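Local coordinates for protein microbial serine proteinases; subtilisin (Bacillus subtilis, PDB 2GKO) that probably cleaves peptide bonds in proteins as a cold-adapted, calcium-binding serine protease of the subtilisin family, at residues A[35-38]-A[43-46]; A[114-119]-A[149-154]; A[187-192]-A[204-209]; A[257-262]-A[272-277]. One frame throughout, in Å; residues are numbered along the deposited sequence.

Contact 1: A[35-38]-A[43-46]; sequences TGVN and DLSN
Segments 35-38 and 43-46, two pieces of one long loop, approach at N38 and L44, whose CA atoms stand 7.9 Å apart; neither piece is a regular helix or strand. The side chains of V37 and L44 both point toward the other segment and cross at about a right angle, V37 CG1 touching L44 CD1 at 3.7 Å. V37 holds CG1 anti to its backbone N (chi1 -179°), while L44 sets CD1 anti to its CA (chi2 173°), which carries that methyl out to V37. The same CD1 lies 4.1 Å from N38 O. T35 and G36 continue from strand 29-34 as part of the Asp-Thr-Gly signature of subtilisins; with the backbone turned as it is at G36, a side chain there would collide with the T35 carbonyl oxygen. T35 OG1 hydrogen-bonds to D67 OD1 and G72 N. Both apolar side chains also meet T73 of helix 71-80, L44 adding L80 and V37 the strand residues L98 and A100. At the polar ends, N38 OD1 accepts from N40 N within the loop, and D43 OD2 is hydrogen-bonded to Y242 OH and V89 N.

Contact 2: A[114-119]-A[149-154]; sequences DIAEAI and TNAVDY. With CA (calcium ion), chain E.
Segments 114-119 and 149-154 are helical and run in the same direction, their axes 8.4 Å apart and 7° from parallel; the closest CA atoms, those of A116 and A151, are 5.3 Å apart. The two small side chains are consistent with this. A151 CB points at the partner helix and sits 3.5 Å from A116 O and 3.7 Å from I119 CB, with A116 CB also beside it. I119 lays CG2, anti to its own N, over the A151 carbonyl, 3.3 Å from A151 O, and its other branch carries CD1 to V152 CG2 at 3.9 Å. Cutting I119 back to an alanine removes CG2 and CD1, and would probably leave the A151 carbonyl uncovered on this side and V152 CG2 without its isoleucine partner. D114 OD1, at the start of segment 114-119, binds a calcium ion at 2.4 Å along with three waters. The two helices lie on one face of the parallel part of the main sheet as connections of successive beta-alpha-beta units: I119 rests on I135 and M137 of strand 133-137 and on L33, V152 also meets M137, and Y154 makes a cation-pi contact with R120 and hydrogen-bonds through OH to D124 OD2.

Contact 3: A[187-192]-A[204-209]; sequences AVAALE and DFSSRG
The ring of F205 overlaps the methyl of A190 at a slant, F205 CZ lying 3.7 Å and CE1 3.8 Å from A190 CB. A chi1 of 70°, with CG between the backbone N and carbonyl carbon, brings the ring end to the strand. Next to it, S206 OG, carried anti to its backbone N, accepts the single hydrogen bond across the contact, from A190 N at 3.0 Å and nearly straight (168°), and packs 3.4 Å from A189 CA. With an alanine in place of S206, the A190 N-H would probably lose this acceptor and the loop its one direct hydrogen bond to segment 187-192. Within the loop, R208 NH1 donates to S206 O at 2.7 Å, the oxygen lying close to the guanidinium plane. A water links E192 OE1 to D204 N, and R201 NH1 forms salt bridges with both E192 OE2 and D204 OD1, probably easing the repulsion between the two carboxylates. F205 touches N168, probably the oxyanion-hole asparagine as in other subtilisins, and A190 and S206 meet T248; the loop thus brings F205 to the edge of the active-site pocket, in a position consistent with the leaving-group side of a subtilisin cleft.

Contact 4: A[257-262]-A[272-277]; sequences GLAAKI and VDVRGE
Apolar packing carries most of the crossing of segments 257-262 and 272-277, two helical pieces at 116° to each other with axes 9.9 Å apart, A259 and V274 having the nearest CA atoms at 6.6 Å. V274 points into the interface with CG1 anti to its backbone N (chi1 174°), and this one methyl meets A259 O at 3.7 Å and both A259 CB and I262 CG2 at 4.2 Å. I262 adds a second patch: its CG2 lies 3.8 Å from E277 CG, with CD1 near the same carbon, the two side chains crossing at a slant. The aliphatic part of the glutamate therefore does the work of an apolar residue. No hydrogen bond joins the segments.

The polar ends lead elsewhere. E277 bends at chi2 (64°), and its OE2 forms a salt bridge with R281 NE on the same helix. R275, whose CB points away from the partner helix, forms a salt bridge through NE with E225 OE2 and hydrogen bonds through NH2 to V183 O and through NH1 to Y156 OH, while K261 NZ is bonded to S23 O.

Within the fold, the first turn of helix 248-265 carries S249, one of the residues lining the phenylmethanesulfonic acid pocket, and helix 271-283 lies across this helix: L278 of the latter packs on L258, A259 and I262, and L161 of strand 161-165 touches A259, V274 and R275.

Overall arrangement
The four contacts follow one another along the chain without sharing residues, and none touches another. Contact 1 and contact 3 lie on opposite sides of the chain's centre, their centres 26 Å apart, whereas contacts 3 and 4 come within about 6 Å at their nearest atoms and contacts 2 and 4 within about 8 Å. The bound phenylmethanesulfonic acid marks the active site among them: the side chain of F205 in contact 3 is about 6 Å away, V37 in contact 1 about 12 Å and I119 in contact 2 about 14 Å. Helix 248-265, which carries one half of contact 4, is also an element that reaches both the pocket and contact 3.

Contact 1: A[35-38]-A[43-46]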
loop_
_atom_site.group_PDB
_atom_site.type_symbol
_atom_site.label_atom_id
_atom_site.label_comp_id
_atom_site.label_asym_id
_atom_site.label_seq_id
_atom_site.Cartn_x
_atom_site.Cartn_y
_atom_site.Cartn_z
ATOM N N THR A 35 9.998 -7.557 0.109
ATOM C CA THR A 35 10.870 -8.724 0.115
ATOM C C THR A 35 11.104 -9.305 -1.267
ATOM O O THR A 35 11.738 -10.347 -1.370
ATOM C CB THR A 35 10.292 -9.827 1.009
ATOM O OG1 THR A 35 9.003 -10.252 0.528
ATOM C CG2 THR A 35 10.063 -9.315 2.421
ATOM N N GLY A 36 10.590 -8.635 -2.299
ATOM C CA GLY A 36 10.631 -9.105 -3.677
ATOM C C GLY A 36 9.249 -9.545 -4.070
ATOM O O GLY A 36 8.312 -9.397 -3.297
ATOM N N VAL A 37 9.121 -10.076 -5.278
ATOM C CA VAL A 37 7.857 -10.620 -5.777
ATOM C C VAL A 37 8.161 -11.824 -6.638
ATOM O O VAL A 37 9.131 -11.827 -7.400
ATOM C CB VAL A 37 7.088 -9.581 -6.610
ATOM C CG1 VAL A 37 5.763 -10.170 -7.106
ATOM C CG2 VAL A 37 6.820 -8.326 -5.772
ATOM N N ASN A 38 7.345 -12.867 -6.519
ATOM C CA ASN A 38 7.411 -13.964 -7.449
ATOM C C ASN A 38 6.774 -13.512 -8.764
ATOM O O ASN A 38 5.566 -13.514 -8.917
ATOM C CB ASN A 38 6.734 -15.228 -6.884
ATOM C CG ASN A 38 6.766 -16.389 -7.869
ATOM O OD1 ASN A 38 7.263 -16.260 -8.984
ATOM N ND2 ASN A 38 6.227 -17.533 -7.451
ATOM N N ASP A 43 -1.019 -15.029 -11.256
ATOM C CA ASP A 43 -1.892 -13.874 -11.093
ATOM C C ASP A 43 -1.137 -12.552 -11.060
ATOM O O ASP A 43 -1.762 -11.517 -10.927
ATOM C CB ASP A 43 -2.696 -13.983 -9.804
ATOM C CG ASP A 43 -3.508 -15.248 -9.716
ATOM O OD1 ASP A 43 -3.790 -15.876 -10.764
ATOM O OD2 ASP A 43 -3.892 -15.677 -8.624
ATOM N N LEU A 44 0.182 -12.598 -11.234
ATOM C CA LEU A 44 1.017 -11.369 -11.257
ATOM C C LEU A 44 1.865 -11.201 -12.496
ATOM O O LEU A 44 2.171 -10.086 -12.872
ATOM C CB LEU A 44 1.955 -11.329 -10.043
ATOM C CG LEU A 44 1.300 -11.329 -8.671
ATOM C CD1 LEU A 44 2.349 -11.453 -7.573
ATOM C CD2 LEU A 44 0.511 -10.056 -8.490
ATOM N N SER A 45 2.219 -12.309 -13.143
ATOM C CA SER A 45 3.255 -12.325 -14.172
ATOM C C SER A 45 3.001 -11.343 -15.307
ATOM O O SER A 45 3.911 -10.682 -15.804
ATOM C CB SER A 45 3.365 -13.740 -14.744
ATOM O OG SER A 45 4.355 -13.772 -15.764
ATOM N N ASN A 46 1.753 -11.249 -15.721
ATOM C CA ASN A 46 1.410 -10.406 -16.843
ATOM C C ASN A 46 1.504 -8.914 -16.544
ATOM O O ASN A 46 1.493 -8.099 -17.469
ATOM C CB ASN A 46 0.009 -10.738 -17.322
ATOM C CG ASN A 46 0.002 -11.302 -18.734
ATOM O OD1 ASN A 46 0.724 -12.258 -19.059
ATOM N ND2 ASN A 46 -0.836 -10.726 -19.569
#

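Contact 2: A[114-119]-A[149-154]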
loop_
_atom_site.group_PDB
_atom_site.type_symbol
_atom_site.label_atom_id
_atom_site.label_comp_id
_atom_site.label_asym_id
_atom_site.label_seq_id
_atom_site.Cartn_x
_atom_site.Cartn_y
_atom_site.Cartn_z
ATOM N N ASP A 114 19.325 0.511 1.489
ATOM C CA ASP A 114 18.710 -0.197 0.367
ATOM C C ASP A 114 17.337 0.347 0.037
ATOM O O ASP A 114 17.011 0.541 -1.133
ATOM C CB ASP A 114 18.554 -1.687 0.678
ATOM C CG ASP A 114 19.868 -2.408 0.807
ATOM O OD1 ASP A 114 20.926 -1.846 0.424
ATOM O OD2 ASP A 114 19.916 -3.573 1.253
ATOM N N ILE A 115 16.528 0.565 1.072
ATOM C CA ILE A 115 15.192 1.127 0.928
ATOM C C ILE A 115 15.272 2.536 0.332
ATOM O O ILE A 115 14.524 2.904 -0.578
ATOM C CB ILE A 115 14.453 1.161 2.302
ATOM C CG1 ILE A 115 14.221 -0.271 2.830
ATOM C CG2 ILE A 115 13.135 1.903 2.198
ATOM C CD1 ILE A 115 13.990 -0.353 4.320
ATOM N N ALA A 116 16.198 3.335 0.864
ATOM C CA ALA A 116 16.369 4.699 0.370
ATOM C C ALA A 116 16.808 4.720 -1.102
ATOM O O ALA A 116 16.301 5.512 -1.870
ATOM C CB ALA A 116 17.359 5.459 1.257
ATOM N N GLU A 117 17.715 3.833 -1.485
ATOM C CA GLU A 117 18.176 3.754 -2.861
ATOM C C GLU A 117 17.017 3.403 -3.789
ATOM O O GLU A 117 16.868 3.963 -4.869
ATOM C CB GLU A 117 19.296 2.731 -2.983
ATOM C CG GLU A 117 19.909 2.623 -4.369
ATOM C CD GLU A 117 20.738 3.839 -4.774
ATOM O OE1 GLU A 117 20.915 4.781 -3.961
ATOM O OE2 GLU A 117 21.182 3.859 -5.942
ATOM N N ALA A 118 16.172 2.482 -3.345
ATOM C CA ALA A 118 15.017 2.088 -4.150
ATOM C C ALA A 118 13.977 3.181 -4.301
ATOM O O ALA A 118 13.404 3.352 -5.383
ATOM C CB ALA A 118 14.376 0.837 -3.544
ATOM N N ILE A 119 13.731 3.941 -3.234
ATOM C CA ILE A 119 12.805 5.059 -3.288
ATOM C C ILE A 119 13.334 6.079 -4.288
ATOM O O ILE A 119 12.612 6.552 -5.139
ATOM C CB ILE A 119 12.622 5.717 -1.900
ATOM C CG1 ILE A 119 11.953 4.746 -0.913
ATOM C CG2 ILE A 119 11.758 6.961 -2.023
ATOM C CD1 ILE A 119 12.089 5.203 0.499
ATOM N N THR A 149 13.642 8.938 5.020
ATOM C CA THR A 149 12.912 10.208 4.976
ATOM C C THR A 149 13.308 11.099 3.795
ATOM O O THR A 149 12.455 11.594 3.048
ATOM C CB THR A 149 13.143 10.968 6.279
ATOM O OG1 THR A 149 12.474 10.302 7.355
ATOM C CG2 THR A 149 12.513 12.341 6.221
ATOM N N ASN A 150 14.612 11.292 3.617
ATOM C CA ASN A 150 15.107 12.157 2.547
ATOM C C ASN A 150 14.785 11.601 1.166
ATOM O O ASN A 150 14.472 12.359 0.243
ATOM C CB ASN A 150 16.596 12.401 2.692
ATOM C CG ASN A 150 16.927 13.275 3.902
ATOM O OD1 ASN A 150 16.031 13.858 4.515
ATOM N ND2 ASN A 150 18.212 13.341 4.256
ATOM N N ALA A 151 14.833 10.274 1.052
ATOM C CA ALA A 151 14.486 9.585 -0.187
ATOM C C ALA A 151 13.007 9.771 -0.496
ATOM O O ALA A 151 12.645 10.074 -1.626
ATOM C CB ALA A 151 14.852 8.119 -0.092
ATOM N N VAL A 152 12.150 9.642 0.519
ATOM C CA VAL A 152 10.709 9.877 0.363
ATOM C C VAL A 152 10.431 11.286 -0.130
ATOM O O VAL A 152 9.662 11.488 -1.066
ATOM C CB VAL A 152 9.931 9.586 1.673
ATOM C CG1 VAL A 152 8.518 10.143 1.649
ATOM C CG2 VAL A 152 9.906 8.081 1.945
ATOM N N ASP A 153 11.081 12.259 0.498
ATOM C CA ASP A 153 10.890 13.642 0.106
ATOM C C ASP A 153 11.369 13.894 -1.327
ATOM O O ASP A 153 10.707 14.606 -2.080
ATOM C CB ASP A 153 11.625 14.570 1.085
ATOM C CG ASP A 153 11.045 14.518 2.502
ATOM O OD1 ASP A 153 9.835 14.225 2.649
ATOM O OD2 ASP A 153 11.756 14.781 3.516
ATOM N N TYR A 154 12.502 13.310 -1.683
ATOM C CA TYR A 154 13.068 13.402 -3.027
ATOM C C TYR A 154 12.090 12.870 -4.069
ATOM O O TYR A 154 11.784 13.527 -5.068
ATOM C CB TYR A 154 14.363 12.615 -3.050
ATOM C CG TYR A 154 15.058 12.482 -4.386
ATOM C CD1 TYR A 154 15.946 13.448 -4.833
ATOM C CD2 TYR A 154 14.867 11.347 -5.180
ATOM C CE1 TYR A 154 16.596 13.312 -6.043
ATOM C CE2 TYR A 154 15.533 11.189 -6.390
ATOM C CZ TYR A 154 16.387 12.181 -6.819
ATOM O OH TYR A 154 17.050 12.045 -8.007
HETATM CA CA CA E . 23.307 -2.375 0.306
HETATM O O HOH W 1 22.542 -3.038 -1.763
HETATM O O HOH W 2 25.461 -3.676 0.934
HETATM O O HOH W 3 23.029 -1.916 2.674
#

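Contact 3: A[187-192]-A[204-209]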
loop_
_atom_site.group_PDB
_atom_site.type_symbol
_atom_site.label_atom_id
_atom_site.label_comp_id
_atom_site.label_asym_id
_atom_site.label_seq_id
_atom_site.Cartn_x
_atom_site.Cartn_y
_atom_site.Cartn_z
ATOM N N ALA A 187 -0.048 7.303 5.323
ATOM C CA ALA A 187 -0.086 6.219 6.292
ATOM C C ALA A 187 -1.453 5.578 6.271
ATOM O O ALA A 187 -2.454 6.245 6.501
ATOM C CB ALA A 187 0.220 6.716 7.688
ATOM N N VAL A 188 -1.486 4.268 6.051
ATOM C CA VAL A 188 -2.707 3.512 5.936
ATOM C C VAL A 188 -2.935 2.588 7.144
ATOM O O VAL A 188 -2.105 1.709 7.468
ATOM C CB VAL A 188 -2.695 2.671 4.650
ATOM C CG1 VAL A 188 -4.068 1.958 4.469
ATOM C CG2 VAL A 188 -2.386 3.538 3.459
ATOM N N ALA A 189 -4.058 2.800 7.827
ATOM C CA ALA A 189 -4.509 1.939 8.929
ATOM C C ALA A 189 -5.220 0.710 8.405
ATOM O O ALA A 189 -5.757 0.716 7.284
ATOM C CB ALA A 189 -5.445 2.699 9.848
ATOM N N ALA A 190 -5.261 -0.335 9.233
ATOM C CA ALA A 190 -5.857 -1.617 8.855
ATOM C C ALA A 190 -7.228 -1.749 9.438
ATOM O O ALA A 190 -7.416 -1.640 10.645
ATOM C CB ALA A 190 -5.029 -2.785 9.329
ATOM N N LEU A 191 -8.157 -2.032 8.548
ATOM C CA LEU A 191 -9.510 -2.442 8.897
ATOM C C LEU A 191 -9.648 -3.952 8.976
ATOM O O LEU A 191 -8.964 -4.716 8.279
ATOM C CB LEU A 191 -10.475 -1.891 7.844
ATOM C CG LEU A 191 -10.490 -0.382 7.666
ATOM C CD1 LEU A 191 -11.306 -0.044 6.419
ATOM C CD2 LEU A 191 -11.054 0.333 8.875
ATOM N N GLU A 192 -10.556 -4.406 9.829
ATOM C CA GLU A 192 -10.930 -5.807 9.920
ATOM C C GLU A 192 -12.364 -5.984 9.411
ATOM O O GLU A 192 -13.114 -5.007 9.295
ATOM C CB GLU A 192 -10.806 -6.318 11.355
ATOM C CG GLU A 192 -11.758 -5.644 12.330
ATOM C CD GLU A 192 -11.404 -5.865 13.780
ATOM O OE1 GLU A 192 -10.322 -6.372 14.082
ATOM O OE2 GLU A 192 -12.218 -5.503 14.634
ATOM N N ASP A 204 -7.339 -3.567 16.281
ATOM C CA ASP A 204 -6.609 -3.147 17.475
ATOM C C ASP A 204 -5.101 -3.021 17.220
ATOM O O ASP A 204 -4.473 -2.138 17.762
ATOM C CB ASP A 204 -6.806 -4.126 18.639
ATOM C CG ASP A 204 -8.221 -4.180 19.154
ATOM O OD1 ASP A 204 -9.092 -3.383 18.718
ATOM O OD2 ASP A 204 -8.526 -5.016 20.029
ATOM N N PHE A 205 -4.522 -3.888 16.384
ATOM C CA PHE A 205 -3.071 -3.831 16.136
ATOM C C PHE A 205 -2.596 -2.617 15.357
ATOM O O PHE A 205 -1.418 -2.293 15.361
ATOM C CB PHE A 205 -2.552 -5.117 15.468
ATOM C CG PHE A 205 -2.991 -5.298 14.040
ATOM C CD1 PHE A 205 -2.390 -4.553 13.026
ATOM C CD2 PHE A 205 -3.985 -6.194 13.703
ATOM C CE1 PHE A 205 -2.796 -4.689 11.697
ATOM C CE2 PHE A 205 -4.388 -6.354 12.363
ATOM C CZ PHE A 205 -3.794 -5.588 11.371
ATOM N N SER A 206 -3.501 -1.960 14.654
ATOM C CA SER A 206 -3.102 -0.906 13.746
ATOM C C SER A 206 -2.553 0.305 14.523
ATOM O O SER A 206 -3.161 0.745 15.493
ATOM C CB SER A 206 -4.330 -0.522 12.900
ATOM O OG SER A 206 -3.995 0.341 11.842
ATOM N N SER A 207 -1.399 0.825 14.110
ATOM C CA SER A 207 -0.769 1.943 14.804
ATOM C C SER A 207 -1.634 3.189 14.689
ATOM O O SER A 207 -2.152 3.515 13.609
ATOM C CB SER A 207 0.610 2.221 14.232
ATOM O OG SER A 207 1.534 1.200 14.608
ATOM N N ARG A 208 -1.763 3.881 15.809
ATOM C CA ARG A 208 -2.535 5.129 15.903
ATOM C C ARG A 208 -1.670 6.356 15.755
ATOM O O ARG A 208 -0.502 6.393 16.142
ATOM C CB ARG A 208 -3.263 5.203 17.257
ATOM C CG ARG A 208 -4.636 4.629 17.267
ATOM C CD ARG A 208 -4.721 3.141 16.910
ATOM N NE ARG A 208 -6.101 2.675 17.043
ATOM C CZ ARG A 208 -6.556 1.471 16.724
ATOM N NH1 ARG A 208 -5.760 0.536 16.249
ATOM N NH2 ARG A 208 -7.836 1.188 16.899
ATOM N N GLY A 209 -2.251 7.419 15.200
ATOM C CA GLY A 209 -1.572 8.686 15.144
ATOM C C GLY A 209 -1.584 9.384 16.505
ATOM O O GLY A 209 -2.015 8.804 17.521
HETATM O O HOH W 4 -9.101 -6.008 16.376
#

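Contact 4: A[257-262]-A[272-277]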
loop_
_atom_site.group_PDB
_atom_site.type_symbol
_atom_site.label_atom_id
_atom_site.label_comp_id
_atom_site.label_asym_id
_atom_site.label_seq_id
_atom_site.Cartn_x
_atom_site.Cartn_y
_atom_site.Cartn_z
ATOM N N GLY A 257 -3.244 0.396 -4.759
ATOM C CA GLY A 257 -4.060 -0.055 -5.877
ATOM C C GLY A 257 -5.186 0.914 -6.200
ATOM O O GLY A 257 -5.408 1.283 -7.373
ATOM N N LEU A 258 -5.886 1.382 -5.171
ATOM C CA LEU A 258 -6.929 2.377 -5.385
ATOM C C LEU A 258 -6.359 3.647 -5.986
ATOM O O LEU A 258 -6.945 4.212 -6.920
ATOM C CB LEU A 258 -7.677 2.694 -4.104
ATOM C CG LEU A 258 -8.862 3.647 -4.288
ATOM C CD1 LEU A 258 -9.865 3.042 -5.303
ATOM C CD2 LEU A 258 -9.518 3.964 -2.946
ATOM N N ALA A 259 -5.211 4.104 -5.470
ATOM C CA ALA A 259 -4.549 5.289 -5.998
ATOM C C ALA A 259 -4.251 5.124 -7.480
ATOM O O ALA A 259 -4.466 6.049 -8.268
ATOM C CB ALA A 259 -3.254 5.571 -5.223
ATOM N N ALA A 260 -3.778 3.948 -7.874
ATOM C CA ALA A 260 -3.458 3.669 -9.278
ATOM C C ALA A 260 -4.701 3.648 -10.160
ATOM O O ALA A 260 -4.685 4.166 -11.274
ATOM C CB ALA A 260 -2.710 2.366 -9.398
ATOM N N LYS A 261 -5.769 3.062 -9.646
ATOM C CA LYS A 261 -7.061 3.025 -10.324
ATOM C C LYS A 261 -7.578 4.452 -10.551
ATOM O O LYS A 261 -8.097 4.780 -11.645
ATOM C CB LYS A 261 -8.047 2.218 -9.467
ATOM C CG LYS A 261 -9.363 1.888 -10.128
ATOM C CD LYS A 261 -10.177 0.922 -9.277
ATOM C CE LYS A 261 -11.622 0.809 -9.779
ATOM N NZ LYS A 261 -11.723 0.153 -11.101
ATOM N N ILE A 262 -7.448 5.302 -9.530
ATOM C CA ILE A 262 -7.833 6.698 -9.642
ATOM C C ILE A 262 -6.946 7.412 -10.664
ATOM O O ILE A 262 -7.435 8.091 -11.572
ATOM C CB ILE A 262 -7.740 7.390 -8.255
ATOM C CG1 ILE A 262 -8.822 6.848 -7.326
ATOM C CG2 ILE A 262 -7.860 8.906 -8.363
ATOM C CD1 ILE A 262 -8.604 7.212 -5.868
ATOM N N VAL A 272 0.010 14.953 -5.793
ATOM C CA VAL A 272 -0.727 15.748 -4.807
ATOM C C VAL A 272 -2.234 15.713 -5.099
ATOM O O VAL A 272 -3.051 15.571 -4.178
ATOM C CB VAL A 272 -0.153 17.200 -4.724
ATOM C CG1 VAL A 272 -0.943 18.039 -3.743
ATOM C CG2 VAL A 272 1.344 17.187 -4.354
ATOM N N ASP A 273 -2.609 15.820 -6.380
ATOM C CA ASP A 273 -4.003 15.681 -6.798
ATOM C C ASP A 273 -4.624 14.339 -6.430
ATOM O O ASP A 273 -5.745 14.276 -5.951
ATOM C CB ASP A 273 -4.145 15.817 -8.314
ATOM C CG ASP A 273 -3.768 17.191 -8.840
ATOM O OD1 ASP A 273 -3.897 18.223 -8.118
ATOM O OD2 ASP A 273 -3.327 17.310 -10.004
ATOM N N VAL A 274 -3.889 13.254 -6.668
ATOM C CA VAL A 274 -4.405 11.919 -6.428
ATOM C C VAL A 274 -4.517 11.678 -4.930
ATOM O O VAL A 274 -5.488 11.098 -4.479
ATOM C CB VAL A 274 -3.522 10.840 -7.107
ATOM C CG1 VAL A 274 -3.978 9.428 -6.719
ATOM C CG2 VAL A 274 -3.531 11.044 -8.621
ATOM N N ARG A 275 -3.528 12.159 -4.187
ATOM C CA ARG A 275 -3.537 12.096 -2.731
ATOM C C ARG A 275 -4.755 12.831 -2.176
ATOM O O ARG A 275 -5.394 12.367 -1.250
ATOM C CB ARG A 275 -2.260 12.717 -2.192
ATOM C CG ARG A 275 -2.121 12.610 -0.693
ATOM C CD ARG A 275 -0.857 13.184 -0.184
ATOM N NE ARG A 275 -0.662 12.864 1.234
ATOM C CZ ARG A 275 0.404 13.217 1.941
ATOM N NH1 ARG A 275 1.417 13.866 1.388
ATOM N NH2 ARG A 275 0.496 12.835 3.210
ATOM N N GLY A 276 -5.053 13.988 -2.756
ATOM C CA GLY A 276 -6.210 14.765 -2.363
ATOM C C GLY A 276 -7.510 14.053 -2.659
ATOM O O GLY A 276 -8.455 14.141 -1.874
ATOM N N GLU A 277 -7.569 13.332 -3.779
ATOM C CA GLU A 277 -8.731 12.529 -4.101
ATOM C C GLU A 277 -8.903 11.376 -3.107
ATOM O O GLU A 277 -10.006 11.094 -2.692
ATOM C CB GLU A 277 -8.681 12.016 -5.553
ATOM C CG GLU A 277 -9.877 11.172 -5.999
ATOM C CD GLU A 277 -11.193 11.939 -6.011
ATOM O OE1 GLU A 277 -11.157 13.191 -6.021
ATOM O OE2 GLU A 277 -12.242 11.262 -6.039
#